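Local coordinates for beta-1,3-glucosyltransferase (Paecilomyces sp. J18, PDB 5JVV), which is a carbohydrate-active enzyme whose single chain folds into two large, mostly antiparallel beta sheets, at residues 23-28 and 72-77. Sequence-based numbering, arbitrary orientation.
Sequences DRDPTN and SVRLES
The guanidinium group of R74 reaches across from its strand to P26, where R74 NH1 lies 3.7 Å from the ring carbon CD of P26 and slightly farther from CG, the two side chains meeting at a slant. This is the closest approach of 23-28 and 72-77, which share no direct hydrogen bond, and little surface is buried by it. The carboxylate of D25 stays farther off: OD1 is 4.3 Å from NH1 of R74, too long to count as a salt bridge. A water closes that gap, donating to D25 OD1 at 2.7 Å and accepting from R74 NH1 in the plane of the guanidinium. With CG of R74 anti to the backbone N (chi1 166°) and the chain extended to NE, the charged end is carried out to the loop. On its other side OE2 of E76 forms a salt bridge with R74, accepting from R74 NE (2.8 Å) through its anti lone pair and from R74 NH2 (3.0 Å), a side-on grip that fixes the rotation of the group; F21 adds a cation-pi contact.

D25 OD1 also takes the backbone N-H of T27 from above the carboxylate plane (3.2 Å), while D25 OD2 receives T27 OG1 at 2.8 Å and bonds with G29 N and T246 OG1. Against this buried, bonded set stand the partly exposed P26 and T27, lying on W111, and the exposed N28. An Asx turn and a type I beta turn (D25 to N28) thus shape the loop joining strands 18-20 and 31-33, which pair successively along one edge of strand 70-77, with 240-247 on the other, consistent with a beta-jelly-roll sandwich as in glycoside hydrolase family 16 proteins.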
# COMPACT_ATOMS: atom_id res chain seq x y z
N ASP A 23 -13.89 -4.96 10.43
CA ASP A 23 -14.92 -5.83 9.85
C ASP A 23 -14.31 -6.86 8.90
O ASP A 23 -13.08 -6.90 8.73
CB ASP A 23 -15.95 -4.98 9.11
CG ASP A 23 -16.79 -4.14 10.04
OD1 ASP A 23 -17.12 -4.63 11.14
OD2 ASP A 23 -17.10 -2.99 9.67
N ARG A 24 -15.16 -7.68 8.29
CA ARG A 24 -14.69 -8.67 7.33
C ARG A 24 -14.00 -7.96 6.18
O ARG A 24 -14.42 -6.88 5.76
CB ARG A 24 -15.84 -9.52 6.79
CG ARG A 24 -16.48 -10.44 7.81
CD ARG A 24 -17.47 -11.38 7.13
NE ARG A 24 -18.56 -11.75 8.04
CZ ARG A 24 -19.70 -11.07 8.15
NH1 ARG A 24 -19.90 -9.99 7.40
NH2 ARG A 24 -20.64 -11.47 9.00
N ASP A 25 -12.92 -8.55 5.68
CA ASP A 25 -12.14 -7.93 4.61
C ASP A 25 -12.96 -7.71 3.34
O ASP A 25 -13.51 -8.67 2.80
CB ASP A 25 -10.93 -8.81 4.28
CG ASP A 25 -10.03 -8.18 3.24
OD1 ASP A 25 -10.05 -6.94 3.12
OD2 ASP A 25 -9.32 -8.92 2.53
N PRO A 26 -13.03 -6.46 2.85
CA PRO A 26 -13.74 -6.25 1.58
C PRO A 26 -13.12 -7.02 0.42
O PRO A 26 -13.84 -7.38 -0.52
CB PRO A 26 -13.60 -4.74 1.37
CG PRO A 26 -13.52 -4.19 2.76
CD PRO A 26 -12.65 -5.18 3.49
N THR A 27 -11.81 -7.31 0.49
CA THR A 27 -11.14 -8.10 -0.55
C THR A 27 -11.14 -9.62 -0.27
O THR A 27 -10.41 -10.38 -0.92
CB THR A 27 -9.72 -7.57 -0.87
OG1 THR A 27 -9.01 -7.27 0.35
CG2 THR A 27 -9.81 -6.29 -1.66
N ASN A 28 -11.94 -10.04 0.71
CA ASN A 28 -12.23 -11.46 0.95
C ASN A 28 -11.02 -12.26 1.39
O ASN A 28 -10.96 -13.49 1.19
CB ASN A 28 -12.88 -12.09 -0.28
CG ASN A 28 -14.18 -11.42 -0.65
OD1 ASN A 28 -15.08 -11.30 0.18
ND2 ASN A 28 -14.26 -10.92 -1.88
N SER A 72 -4.48 -9.08 11.69
CA SER A 72 -3.77 -7.98 11.07
C SER A 72 -4.55 -6.71 11.40
O SER A 72 -5.54 -6.75 12.15
CB SER A 72 -3.67 -8.20 9.56
OG SER A 72 -2.84 -7.23 8.92
N VAL A 73 -4.11 -5.59 10.83
CA VAL A 73 -4.82 -4.33 11.00
C VAL A 73 -4.97 -3.58 9.68
O VAL A 73 -4.23 -3.82 8.70
CB VAL A 73 -4.13 -3.41 12.04
CG1 VAL A 73 -4.20 -4.04 13.43
CG2 VAL A 73 -2.68 -3.10 11.63
N ARG A 74 -5.96 -2.70 9.64
CA ARG A 74 -6.21 -1.86 8.49
C ARG A 74 -6.56 -0.49 9.04
O ARG A 74 -7.60 -0.30 9.69
CB ARG A 74 -7.35 -2.45 7.63
CG ARG A 74 -7.91 -1.49 6.60
CD ARG A 74 -8.77 -2.20 5.55
NE ARG A 74 -9.65 -1.26 4.85
CZ ARG A 74 -10.24 -1.50 3.68
NH1 ARG A 74 -10.01 -2.63 3.03
NH2 ARG A 74 -11.05 -0.60 3.15
N LEU A 75 -5.66 0.46 8.81
CA LEU A 75 -5.80 1.82 9.33
C LEU A 75 -6.30 2.74 8.23
O LEU A 75 -5.74 2.75 7.14
CB LEU A 75 -4.44 2.31 9.84
CG LEU A 75 -4.05 1.88 11.26
CD1 LEU A 75 -3.93 0.37 11.37
CD2 LEU A 75 -2.74 2.55 11.69
N GLU A 76 -7.35 3.50 8.52
CA GLU A 76 -7.94 4.43 7.56
C GLU A 76 -7.94 5.82 8.18
O GLU A 76 -8.44 5.99 9.29
CB GLU A 76 -9.37 3.99 7.20
CG GLU A 76 -9.45 2.58 6.63
CD GLU A 76 -10.86 2.13 6.31
OE1 GLU A 76 -11.81 2.84 6.70
OE2 GLU A 76 -11.01 1.07 5.68
N SER A 77 -7.37 6.80 7.50
CA SER A 77 -7.20 8.11 8.11
C SER A 77 -8.54 8.74 8.46
O SER A 77 -9.52 8.58 7.74
CB SER A 77 -6.38 9.05 7.23
OG SER A 77 -7.06 9.35 6.02
O HOH W 1 -8.18 -4.93 3.02